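Local coordinates for protein esterase (Sinorhizobium meliloti 1021, PDB 4TX1) that removes acetyl groups from carbohydrate esters as an SGNH-family acetylesterase and probably hydrolyses aryl esters as well, at residues V44-L49 against A53-E58; T65-H70 against S101-P106; G114-I119 against R176-E181; G138-I143 against R220-L225; S155-M160 against G200-A205. All blocks are in the same frame, centred on the assembly; numbering follows the deposited sequence.

Contact 1: residues V44-L49 against A53-E58; sequences VLQKAL and AHVIAE
Gln46 OE1 takes two hydrogen bonds: the backbone N of Val55 donates to it at 2.9 Å, nearly straight (170°), and a water donates to it at 2.6 Å. The Val55 N lies above the plane of the side-chain carbonyl rather than in it. The same water also donates to Val55 O, so OE1 is tied to both polar backbone atoms of one strand residue. At the other end of the amide, Gln46 NE2 donates to Ala53 O at 2.8 Å; that oxygen sits in the amide plane. Gln46 reaches the strand because its chain, with CG anti to the backbone N (chi1 168°), bends at chi2 (70°) and lays the amide alongside residues 53-55. Beside it, Val55 CG2 packs on Gln46 CB at 3.9 Å, and Leu49 CD1 meets Ala53 CB at 3.7 Å. Segments 44-49 and 53-58 run antiparallel, joined by three residues, and strand 53-59 is an outermost strand of the parallel sheet in this chain, hydrogen-bonded to strand 14-20. With donor and acceptor both engaged, the amide is fixed in its rotation and satisfies a C=O and an N-H of that strand, while Leu49 adds an apolar contact beside it.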
# COMPACT_ATOMS: atom_id res chain seq x y z
N VAL A 44 21.69 -12.82 25.66
CA VAL A 44 23.04 -13.39 25.94
C VAL A 44 24.15 -12.41 25.57
O VAL A 44 25.09 -12.14 26.38
CB VAL A 44 23.24 -14.73 25.28
CG1 VAL A 44 24.74 -15.10 25.38
CG2 VAL A 44 22.20 -15.74 25.81
N LEU A 45 24.07 -11.82 24.36
CA LEU A 45 24.93 -10.71 24.01
C LEU A 45 24.92 -9.55 25.00
O LEU A 45 26.00 -8.97 25.35
CB LEU A 45 24.60 -10.25 22.58
CG LEU A 45 25.51 -9.27 21.91
CD1 LEU A 45 26.97 -9.78 21.75
CD2 LEU A 45 24.96 -8.92 20.50
N GLN A 46 23.73 -9.12 25.44
CA GLN A 46 23.63 -7.97 26.30
C GLN A 46 24.38 -8.30 27.64
O GLN A 46 25.00 -7.43 28.27
CB GLN A 46 22.18 -7.66 26.66
CG GLN A 46 21.92 -6.68 27.77
CD GLN A 46 22.29 -5.26 27.39
OE1 GLN A 46 21.43 -4.47 26.87
NE2 GLN A 46 23.56 -4.91 27.56
N LYS A 47 24.17 -9.51 28.10
CA LYS A 47 24.76 -9.89 29.42
C LYS A 47 26.26 -9.89 29.28
O LYS A 47 26.96 -9.41 30.21
CB LYS A 47 24.31 -11.27 29.86
CG LYS A 47 24.79 -11.67 31.28
CD LYS A 47 24.16 -13.01 31.64
CE LYS A 47 24.38 -13.45 33.08
NZ LYS A 47 23.66 -12.50 33.96
N ALA A 48 26.76 -10.39 28.17
CA ALA A 48 28.19 -10.40 27.88
C ALA A 48 28.77 -9.00 27.77
O ALA A 48 29.92 -8.77 28.25
CB ALA A 48 28.52 -11.24 26.67
N LEU A 49 28.04 -8.02 27.19
CA LEU A 49 28.59 -6.69 27.02
C LEU A 49 28.42 -5.88 28.30
O LEU A 49 29.15 -4.91 28.53
CB LEU A 49 27.92 -5.96 25.79
CG LEU A 49 28.10 -6.66 24.44
CD1 LEU A 49 27.23 -6.06 23.32
CD2 LEU A 49 29.57 -6.73 23.99
N ALA A 53 26.76 -1.44 26.76
CA ALA A 53 25.88 -1.55 25.58
C ALA A 53 24.42 -1.70 25.98
O ALA A 53 24.10 -2.24 27.08
CB ALA A 53 26.33 -2.73 24.69
N HIS A 54 23.51 -1.19 25.10
CA HIS A 54 22.10 -1.39 25.28
C HIS A 54 21.66 -2.16 24.01
O HIS A 54 21.84 -1.62 22.92
CB HIS A 54 21.35 -0.08 25.34
CG HIS A 54 19.89 -0.26 25.49
ND1 HIS A 54 19.00 0.41 24.68
CD2 HIS A 54 19.17 -1.03 26.32
CE1 HIS A 54 17.77 0.07 25.04
NE2 HIS A 54 17.85 -0.83 26.00
N VAL A 55 21.24 -3.40 24.18
CA VAL A 55 20.85 -4.28 23.05
C VAL A 55 19.33 -4.33 22.91
O VAL A 55 18.60 -4.64 23.86
CB VAL A 55 21.42 -5.69 23.25
CG1 VAL A 55 21.14 -6.61 22.06
CG2 VAL A 55 22.88 -5.52 23.51
N ILE A 56 18.88 -4.01 21.68
CA ILE A 56 17.45 -3.99 21.30
C ILE A 56 17.15 -5.18 20.39
O ILE A 56 17.77 -5.33 19.31
CB ILE A 56 17.12 -2.65 20.60
CG1 ILE A 56 17.53 -1.50 21.58
CG2 ILE A 56 15.65 -2.63 20.15
CD1 ILE A 56 17.40 -0.12 21.04
N ALA A 57 16.16 -6.00 20.77
CA ALA A 57 15.82 -7.22 20.04
C ALA A 57 14.58 -6.92 19.20
O ALA A 57 13.55 -6.50 19.75
CB ALA A 57 15.52 -8.35 21.01
N GLU A 58 14.72 -7.15 17.89
CA GLU A 58 13.57 -6.98 16.98
C GLU A 58 13.52 -8.21 16.08
O GLU A 58 13.90 -8.17 14.91
CB GLU A 58 13.75 -5.68 16.15
CG GLU A 58 13.50 -4.41 16.90
CD GLU A 58 12.08 -4.00 17.12
OE1 GLU A 58 11.16 -4.46 16.39
OE2 GLU A 58 11.88 -3.10 17.95
O HOH W 1 18.91 -5.10 26.57

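Contact 2: residues T65-H70 against S101-P106; sequences TAYDDH and SNDMKP
Segment 101-106 carries Asn102, consistent with the asparagine of the SGNH signature, and the next residue, Asp103, joins this loop to loop 65-70; the two follow parallel strands 94-98 and 53-59. Both carboxylate oxygens of Asp103 hold Thr65: the backbone N donates to OD1 at 3.0 Å, and Thr65 OG1 donates to OD2 at 2.5 Å, each on the syn lone pair. Thr65 places OG1 between its own N and carbonyl carbon (chi1 61°), which sets the hydroxyl beside its N-H and lets one residue bond both oxygens. The ring of Tyr67 stands at 85° to that carboxylate, with CE2 3.3 Å from Asp103 OD2; its hydroxyl bonds Gly114 O on helix 112-127. Farther along, Asp69 and the extended Lys105 cross at about a right angle. Their long salt bridge, Asp69 OD2 to Lys105 NZ at 3.9 Å, is supplemented by two waters, each donating to the aspartate and accepting from the lysine. Arg76 is a second cationic partner of Asp69 OD2, and Asp69 OD1 accepts from Leu71 N. The buried Asp103 carboxylate is thus bonded directly at two points, which fixes its rotation, whereas Asp69 and Lys105 are linked mostly through water.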
# COMPACT_ATOMS: atom_id res chain seq x y z
N THR A 65 13.99 -11.26 4.06
CA THR A 65 14.89 -10.19 3.87
C THR A 65 14.18 -9.00 3.24
O THR A 65 14.21 -7.88 3.77
CB THR A 65 16.12 -10.65 3.01
OG1 THR A 65 15.67 -11.08 1.73
CG2 THR A 65 16.99 -11.78 3.67
N ALA A 66 13.48 -9.20 2.14
CA ALA A 66 12.93 -8.07 1.37
C ALA A 66 11.73 -8.48 0.54
O ALA A 66 11.48 -7.94 -0.58
CB ALA A 66 14.00 -7.42 0.45
N TYR A 67 10.99 -9.46 1.04
CA TYR A 67 9.90 -10.11 0.29
C TYR A 67 8.61 -10.13 1.07
O TYR A 67 8.55 -10.38 2.24
CB TYR A 67 10.32 -11.50 -0.14
CG TYR A 67 11.61 -11.49 -0.95
CD1 TYR A 67 11.61 -11.21 -2.35
CD2 TYR A 67 12.82 -11.66 -0.34
CE1 TYR A 67 12.79 -11.11 -3.03
CE2 TYR A 67 14.03 -11.51 -1.06
CZ TYR A 67 13.98 -11.27 -2.41
OH TYR A 67 15.18 -11.23 -3.09
N ASP A 68 7.49 -9.94 0.38
CA ASP A 68 6.21 -9.94 1.03
C ASP A 68 5.75 -11.35 1.42
O ASP A 68 5.94 -12.34 0.68
CB ASP A 68 5.19 -9.44 0.03
CG ASP A 68 5.41 -7.99 -0.36
OD1 ASP A 68 5.85 -7.19 0.52
OD2 ASP A 68 5.24 -7.72 -1.63
N ASP A 69 5.10 -11.42 2.54
CA ASP A 69 4.47 -12.63 3.07
C ASP A 69 3.29 -12.22 3.88
O ASP A 69 3.43 -11.57 4.91
CB ASP A 69 5.49 -13.47 3.86
CG ASP A 69 4.89 -14.72 4.45
OD1 ASP A 69 3.69 -14.77 4.52
OD2 ASP A 69 5.63 -15.64 4.95
N HIS A 70 2.07 -12.52 3.39
CA HIS A 70 0.81 -12.05 3.97
C HIS A 70 0.12 -13.12 4.80
O HIS A 70 -1.06 -13.07 5.09
CB HIS A 70 -0.14 -11.56 2.85
CG HIS A 70 0.47 -10.56 1.93
ND1 HIS A 70 0.88 -9.30 2.34
CD2 HIS A 70 0.79 -10.66 0.62
CE1 HIS A 70 1.37 -8.65 1.29
NE2 HIS A 70 1.28 -9.44 0.23
N SER A 101 16.52 -17.41 6.61
CA SER A 101 15.84 -18.69 6.74
C SER A 101 14.48 -18.71 6.06
O SER A 101 14.15 -19.64 5.35
CB SER A 101 15.72 -19.06 8.23
OG SER A 101 17.01 -19.28 8.84
N ASN A 102 13.72 -17.59 6.16
CA ASN A 102 12.41 -17.58 5.54
C ASN A 102 12.44 -17.41 4.04
O ASN A 102 11.54 -17.82 3.34
CB ASN A 102 11.51 -16.55 6.22
CG ASN A 102 11.18 -16.93 7.65
OD1 ASN A 102 10.57 -17.98 7.84
ND2 ASN A 102 11.58 -16.16 8.62
N ASP A 103 13.54 -16.83 3.59
CA ASP A 103 13.79 -16.70 2.16
C ASP A 103 13.99 -18.09 1.50
O ASP A 103 13.83 -18.24 0.27
CB ASP A 103 15.01 -15.86 1.82
CG ASP A 103 14.84 -14.39 2.10
OD1 ASP A 103 14.51 -14.07 3.30
OD2 ASP A 103 15.19 -13.49 1.25
N MET A 104 14.27 -19.13 2.33
CA MET A 104 14.41 -20.49 1.78
C MET A 104 13.11 -21.19 1.44
O MET A 104 13.10 -22.23 0.78
CB MET A 104 15.22 -21.33 2.82
CG MET A 104 16.54 -20.75 3.23
SD MET A 104 17.73 -20.65 1.83
CE MET A 104 17.56 -18.99 1.21
N LYS A 105 11.97 -20.59 1.82
CA LYS A 105 10.67 -21.05 1.44
C LYS A 105 10.40 -20.83 -0.00
O LYS A 105 10.50 -19.70 -0.49
CB LYS A 105 9.59 -20.25 2.22
CG LYS A 105 9.65 -20.42 3.73
CD LYS A 105 8.64 -19.46 4.35
CE LYS A 105 8.57 -19.59 5.85
NZ LYS A 105 7.62 -18.61 6.55
N PRO A 106 10.00 -21.88 -0.73
CA PRO A 106 9.61 -21.69 -2.14
C PRO A 106 8.59 -20.61 -2.42
O PRO A 106 8.70 -19.91 -3.43
CB PRO A 106 9.03 -23.07 -2.51
CG PRO A 106 9.89 -24.04 -1.69
CD PRO A 106 10.16 -23.32 -0.40
O HOH W 2 8.19 -15.99 5.66
O HOH W 3 5.22 -18.28 5.35

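Contact 3: residues G114-I119 against R176-E181; sequences GAVKGI and RDLADE
Leu178 reaches from helix 171-182 into the side of helix 112-127, and its atoms meet Val116 in turn. Its CB lies 3.6 Å from Val116 CG2, and CG follows at 4.0 Å from the same methyl. The chain leaves with CG anti to the backbone N (chi1 -172°); CD2 continues the extended line from CA, while CD1 turns off (chi2 73°), so it is CD2 that reaches helix 112-127. There CD2 touches three things: Val116 CG2, the backbone oxygen Val116 O at 3.6 Å, and, one turn farther on, Ile119 CG2 at 3.7 Å. Val116 and Leu178 lie flank to flank, pointing opposite ways. The branch of Ile119 that does the touching, CG2, is anti to its own N, while CG1 leads off from the contact. No hydrogen bond crosses between the two segments; the side chains meet through apolar groups only, and all three residues are buried. Tyr175, a turn before Leu178, packs on Val116 and Ile119 as well, and Glu120 lies against Leu178. This is helix-on-helix packing within the layer covering one face of the parallel sheet, as expected of the three-layer alpha/beta/alpha sandwich of SGNH hydrolases.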
# COMPACT_ATOMS: atom_id res chain seq x y z
N GLY A 114 18.69 -14.88 -3.73
CA GLY A 114 17.64 -13.89 -3.44
C GLY A 114 17.77 -13.34 -2.01
O GLY A 114 17.48 -12.17 -1.78
N ALA A 115 18.26 -14.15 -1.06
CA ALA A 115 18.46 -13.76 0.31
C ALA A 115 19.60 -12.76 0.38
O ALA A 115 19.50 -11.75 1.03
CB ALA A 115 18.72 -14.93 1.28
N VAL A 116 20.74 -13.04 -0.28
CA VAL A 116 21.84 -12.08 -0.16
C VAL A 116 21.47 -10.75 -0.85
O VAL A 116 21.90 -9.74 -0.41
CB VAL A 116 23.19 -12.66 -0.64
CG1 VAL A 116 23.16 -12.91 -2.09
CG2 VAL A 116 24.36 -11.78 -0.23
N LYS A 117 20.73 -10.77 -1.95
CA LYS A 117 20.23 -9.51 -2.51
C LYS A 117 19.34 -8.76 -1.53
O LYS A 117 19.37 -7.54 -1.49
CB LYS A 117 19.48 -9.77 -3.79
CG LYS A 117 20.37 -10.24 -4.91
CD LYS A 117 21.51 -9.25 -5.25
CE LYS A 117 21.02 -7.94 -5.80
NZ LYS A 117 22.15 -6.95 -6.12
N GLY A 118 18.51 -9.49 -0.78
CA GLY A 118 17.67 -8.85 0.24
C GLY A 118 18.55 -8.23 1.33
O GLY A 118 18.30 -7.10 1.81
N ILE A 119 19.59 -8.96 1.80
CA ILE A 119 20.47 -8.34 2.80
C ILE A 119 21.14 -7.08 2.27
O ILE A 119 21.27 -6.08 2.99
CB ILE A 119 21.57 -9.35 3.26
CG1 ILE A 119 20.94 -10.58 3.96
CG2 ILE A 119 22.58 -8.66 4.18
CD1 ILE A 119 20.21 -10.31 5.27
N ARG A 176 29.26 -13.66 3.49
CA ARG A 176 30.62 -13.22 3.77
C ARG A 176 31.17 -12.36 2.62
O ARG A 176 31.80 -11.33 2.87
CB ARG A 176 31.55 -14.45 3.97
CG ARG A 176 33.02 -14.10 4.29
CD ARG A 176 33.91 -15.35 4.36
NE ARG A 176 33.48 -16.31 5.37
CZ ARG A 176 32.91 -17.51 5.14
NH1 ARG A 176 32.75 -18.01 3.90
NH2 ARG A 176 32.54 -18.25 6.19
N ASP A 177 30.94 -12.82 1.39
CA ASP A 177 31.34 -12.09 0.13
C ASP A 177 30.67 -10.71 0.11
O ASP A 177 31.30 -9.70 -0.11
CB ASP A 177 30.98 -12.83 -1.10
CG ASP A 177 31.83 -14.07 -1.36
OD1 ASP A 177 32.83 -14.30 -0.70
OD2 ASP A 177 31.39 -14.83 -2.24
N LEU A 178 29.37 -10.66 0.43
CA LEU A 178 28.66 -9.35 0.53
C LEU A 178 29.22 -8.40 1.54
O LEU A 178 29.37 -7.19 1.27
CB LEU A 178 27.11 -9.61 0.72
CG LEU A 178 26.27 -8.34 0.63
CD1 LEU A 178 26.14 -7.81 -0.78
CD2 LEU A 178 24.83 -8.52 1.30
N ALA A 179 29.53 -8.90 2.75
CA ALA A 179 30.02 -8.13 3.86
C ALA A 179 31.32 -7.48 3.42
O ALA A 179 31.55 -6.30 3.68
CB ALA A 179 30.23 -9.02 5.07
N ASP A 180 32.11 -8.29 2.73
CA ASP A 180 33.42 -7.78 2.21
C ASP A 180 33.21 -6.67 1.16
O ASP A 180 33.86 -5.63 1.23
CB ASP A 180 34.24 -8.96 1.67
CG ASP A 180 35.67 -8.54 1.23
OD1 ASP A 180 36.32 -7.70 1.93
OD2 ASP A 180 36.12 -9.02 0.18
N GLU A 181 32.26 -6.87 0.25
CA GLU A 181 31.90 -5.94 -0.83
C GLU A 181 31.37 -4.65 -0.27
O GLU A 181 31.78 -3.57 -0.68
CB GLU A 181 30.96 -6.65 -1.76
CG GLU A 181 30.52 -5.88 -2.99
CD GLU A 181 29.21 -6.46 -3.55
OE1 GLU A 181 28.33 -5.64 -3.94
OE2 GLU A 181 29.07 -7.74 -3.54

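Contact 4: residues G138-I143 against R220-L225; sequences GPEILI and RMMLGL
Met222 is the one residue of 220-225 that touches 138-143, and its tip does most of the touching. Its methyl CE comes to 3.2 Å from the backbone oxygen Ile141 O, a close approach, and rests 4.0 Å from Glu140 CB. The sulfur sits farther back along the chain, with SD 4.1 Å from Leu142 CG and equally near Leu142 CB. Glu140 CG in turn packs against the backbone, 3.8 Å from Met222 O. The methionine runs out straight through chi2 (-177°) and bends only at chi3 (76°), which swings the methyl across the strand backbone between the side chains of Glu140 and Leu142. Both of these point toward the helix; Ile141 between them faces the other way, onto Val123 and Val126 of helix 112-127. Around this first shell, Leu94 of the neighbouring strand also touches Met222, and Leu215, Val218 and Val219 of helix 205-223 close over Leu142. The helix itself ends just beyond, in a Schellman motif at Gly224, whose positive phi turns the chain away. Between the two segments the link is mainly the thioether of Met222, with no hydrogen bond: its sulfur meets the buried leucine while its methyl lies over the Ile141 carbonyl, beside the exposed Glu140, so the contact grades from apolar core to solvent edge.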
# COMPACT_ATOMS: atom_id res chain seq x y z
N GLY A 138 27.57 7.15 10.62
CA GLY A 138 26.94 5.91 10.28
C GLY A 138 27.12 4.76 11.26
O GLY A 138 28.16 4.56 11.85
N PRO A 139 26.07 4.00 11.47
CA PRO A 139 26.23 2.81 12.29
C PRO A 139 27.09 1.78 11.58
O PRO A 139 27.13 1.72 10.35
CB PRO A 139 24.82 2.29 12.48
CG PRO A 139 23.91 3.19 11.76
CD PRO A 139 24.66 4.44 11.46
N GLU A 140 27.76 0.95 12.37
CA GLU A 140 28.40 -0.22 11.85
C GLU A 140 27.31 -1.28 11.57
O GLU A 140 26.24 -1.23 12.16
CB GLU A 140 29.36 -0.80 12.89
CG GLU A 140 30.49 0.16 13.22
CD GLU A 140 31.43 0.31 12.05
OE1 GLU A 140 31.72 -0.70 11.35
OE2 GLU A 140 31.91 1.46 11.84
N ILE A 141 27.61 -2.18 10.67
CA ILE A 141 26.66 -3.26 10.30
C ILE A 141 27.34 -4.62 10.35
O ILE A 141 28.43 -4.82 9.75
CB ILE A 141 26.14 -3.00 8.89
CG1 ILE A 141 25.37 -1.67 8.82
CG2 ILE A 141 25.11 -4.07 8.50
CD1 ILE A 141 24.96 -1.26 7.39
N LEU A 142 26.71 -5.56 11.03
CA LEU A 142 27.14 -6.95 11.12
C LEU A 142 26.10 -7.85 10.42
O LEU A 142 24.94 -7.92 10.93
CB LEU A 142 27.27 -7.35 12.54
CG LEU A 142 28.02 -8.57 13.00
CD1 LEU A 142 27.79 -9.12 14.40
CD2 LEU A 142 28.90 -9.32 11.97
N ILE A 143 26.55 -8.59 9.43
CA ILE A 143 25.74 -9.55 8.69
C ILE A 143 25.99 -10.93 9.31
O ILE A 143 27.10 -11.44 9.27
CB ILE A 143 26.02 -9.58 7.21
CG1 ILE A 143 25.69 -8.19 6.64
CG2 ILE A 143 25.23 -10.69 6.51
CD1 ILE A 143 26.16 -7.92 5.24
N ARG A 220 32.10 -6.81 20.11
CA ARG A 220 33.13 -5.93 20.61
C ARG A 220 34.07 -5.37 19.55
O ARG A 220 34.26 -4.21 19.47
CB ARG A 220 33.96 -6.67 21.67
CG ARG A 220 33.18 -7.02 22.93
CD ARG A 220 34.02 -7.69 24.01
NE ARG A 220 33.23 -8.03 25.19
CZ ARG A 220 32.94 -7.17 26.16
NH1 ARG A 220 33.37 -5.92 26.10
NH2 ARG A 220 32.21 -7.57 27.20
N MET A 221 34.67 -6.13 18.70
CA MET A 221 35.55 -5.46 17.78
C MET A 221 34.87 -4.27 17.09
O MET A 221 35.42 -3.22 17.01
CB MET A 221 36.14 -6.45 16.80
CG MET A 221 36.67 -5.86 15.53
SD MET A 221 37.44 -7.12 14.54
CE MET A 221 36.56 -8.59 15.11
N MET A 222 33.65 -4.46 16.62
CA MET A 222 32.95 -3.43 15.87
C MET A 222 32.51 -2.28 16.71
O MET A 222 32.39 -1.21 16.18
CB MET A 222 31.77 -4.04 15.15
CG MET A 222 32.24 -5.06 14.18
SD MET A 222 30.95 -5.77 13.23
CE MET A 222 30.63 -4.45 12.07
N LEU A 223 32.30 -2.45 17.99
CA LEU A 223 31.88 -1.36 18.84
C LEU A 223 33.11 -0.60 19.49
O LEU A 223 32.88 0.37 20.20
CB LEU A 223 30.97 -1.86 19.94
CG LEU A 223 29.53 -2.32 19.59
CD1 LEU A 223 28.81 -2.86 20.83
CD2 LEU A 223 28.74 -1.14 18.97
N GLY A 224 34.33 -1.08 19.24
CA GLY A 224 35.56 -0.74 20.03
C GLY A 224 35.42 -1.06 21.51
O GLY A 224 35.92 -0.32 22.36
N LEU A 225 34.77 -2.19 21.80
CA LEU A 225 34.10 -2.53 23.07
C LEU A 225 32.97 -1.54 23.42
O LEU A 225 31.93 -1.91 23.97
CB LEU A 225 35.10 -2.59 24.18
CG LEU A 225 35.93 -3.87 24.12
CD1 LEU A 225 35.18 -4.92 24.86
CD2 LEU A 225 36.30 -4.23 22.68

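Contact 5: residues S155-M160 against G200-A205; sequences SAFAAM and GVHLDA
Val201 sets CG1 between its own N and carbonyl carbon (chi1 69°), and His202 carries its ring on the side opposite its carbonyl carbon (chi1 -71°); together these bring a methyl and a ring atom to the same side of Phe157. The phenyl atom that receives both is CE2, 3.8 Å from Val201 CG1 and 3.9 Å from His202 CE1. CD2 of the phenyl shares the methyl at 3.8 Å, and CZ lies 4.2 Å from His202 CE1. The two rings come together at their rims without either covering the other, their planes 74° apart and centroids 6.0 Å apart. Val201 CG1 additionally lies over one face of the neighbouring His202 ring, offset toward its rim, so the methyl touches both rings. The polar atoms of the imidazole look elsewhere: ND1 bonds Asp199 OD2, and NE2 makes a weak bond to Ser22 OG, a geometry consistent with the Ser-His-Asp triad of SGNH hydrolases. Tyr27 stacks on the same ring, and Phe157 also touches Asp199. The short helix 155-160 thus supplies a phenyl group next to the presumed catalytic histidine. This contact may restrict tilting of the imidazole; since the phenyl meets CE1, neither nitrogen is engaged by it, and ND1 remains with Asp199.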
# COMPACT_ATOMS: atom_id res chain seq x y z
N SER A 155 6.45 -33.15 8.24
CA SER A 155 6.11 -33.04 6.84
C SER A 155 5.65 -31.63 6.45
O SER A 155 5.95 -31.19 5.32
CB SER A 155 5.08 -34.10 6.42
OG SER A 155 3.90 -33.91 7.09
N ALA A 156 5.01 -30.92 7.36
CA ALA A 156 4.57 -29.57 7.05
C ALA A 156 5.78 -28.65 6.88
O ALA A 156 5.83 -27.87 5.91
CB ALA A 156 3.62 -29.04 8.11
N PHE A 157 6.77 -28.76 7.75
CA PHE A 157 7.97 -27.92 7.62
C PHE A 157 8.83 -28.33 6.40
O PHE A 157 9.45 -27.51 5.73
CB PHE A 157 8.79 -27.90 8.88
CG PHE A 157 8.36 -26.88 9.91
CD1 PHE A 157 7.29 -27.14 10.73
CD2 PHE A 157 9.03 -25.66 10.03
CE1 PHE A 157 6.85 -26.24 11.69
CE2 PHE A 157 8.62 -24.72 10.99
CZ PHE A 157 7.54 -25.01 11.80
N ALA A 158 8.89 -29.64 6.11
CA ALA A 158 9.61 -30.13 4.96
C ALA A 158 9.04 -29.56 3.66
O ALA A 158 9.79 -29.26 2.74
CB ALA A 158 9.64 -31.65 4.96
N ALA A 159 7.74 -29.37 3.65
CA ALA A 159 7.10 -28.76 2.49
C ALA A 159 7.33 -27.32 2.43
O ALA A 159 7.68 -26.76 1.39
CB ALA A 159 5.58 -29.06 2.46
N MET A 160 7.11 -26.68 3.58
CA MET A 160 7.23 -25.17 3.66
C MET A 160 8.63 -24.72 3.22
O MET A 160 8.78 -23.70 2.59
CB MET A 160 6.96 -24.68 5.05
CG MET A 160 7.20 -23.20 5.27
SD MET A 160 5.95 -22.24 4.34
CE MET A 160 4.92 -21.88 5.73
N GLY A 200 13.56 -28.52 11.44
CA GLY A 200 14.54 -28.24 10.42
C GLY A 200 15.08 -26.81 10.36
O GLY A 200 16.09 -26.54 9.67
N VAL A 201 14.42 -25.88 11.05
CA VAL A 201 14.71 -24.46 10.87
C VAL A 201 15.00 -23.68 12.15
O VAL A 201 15.78 -22.76 12.13
CB VAL A 201 13.55 -23.82 10.03
CG1 VAL A 201 12.25 -23.77 10.81
CG2 VAL A 201 13.92 -22.37 9.56
N HIS A 202 14.37 -24.06 13.27
CA HIS A 202 14.53 -23.36 14.51
C HIS A 202 15.77 -23.78 15.31
O HIS A 202 16.41 -24.79 14.96
CB HIS A 202 13.26 -23.54 15.33
CG HIS A 202 12.11 -22.76 14.73
ND1 HIS A 202 10.96 -23.35 14.24
CD2 HIS A 202 12.02 -21.44 14.46
CE1 HIS A 202 10.18 -22.38 13.73
NE2 HIS A 202 10.79 -21.21 13.86
N LEU A 203 16.06 -23.01 16.32
CA LEU A 203 17.16 -23.31 17.29
C LEU A 203 16.57 -23.64 18.65
O LEU A 203 15.73 -22.92 19.21
CB LEU A 203 18.09 -22.11 17.42
CG LEU A 203 18.73 -21.53 16.15
CD1 LEU A 203 19.54 -20.28 16.45
CD2 LEU A 203 19.55 -22.58 15.39
N ASP A 204 17.07 -24.70 19.30
CA ASP A 204 16.68 -24.90 20.66
C ASP A 204 17.36 -23.89 21.56
O ASP A 204 18.07 -23.01 21.07
CB ASP A 204 16.94 -26.41 21.03
CG ASP A 204 18.39 -26.76 21.11
OD1 ASP A 204 19.27 -25.89 21.22
OD2 ASP A 204 18.60 -27.99 21.21
N ALA A 205 17.13 -23.96 22.89
CA ALA A 205 17.59 -22.90 23.81
C ALA A 205 19.08 -22.78 23.87
O ALA A 205 19.68 -21.69 23.86
CB ALA A 205 16.98 -23.02 25.23

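Contacts 2, 3 and 5 are buried, though Phe157 of contact 5 is partly exposed, whereas contacts 1 and 4 are only partly buried. Contacts 1 and 4 reach the same parallel sheet and touch each other where Ala48 meets Arg220, yet one relies on a glutamine amide and the other on a methionine thioether. Contact 3, whose side chains meet through apolar groups only, adjoins contact 2 through Tyr67 and Gly114 and contact 4 through Ile143, which touches Ile119 and Leu178. Contact 2 joins two loops; contact 5 joins a short helix to a loop. These two adjoin at Met160 and Pro106 and both touch the same neighbouring subunit; the former is polar, with direct and water-bridged bonds, the latter aromatic, beside the presumed active site. Contacts 4 and 5 lie on opposite sides of the chain's centre.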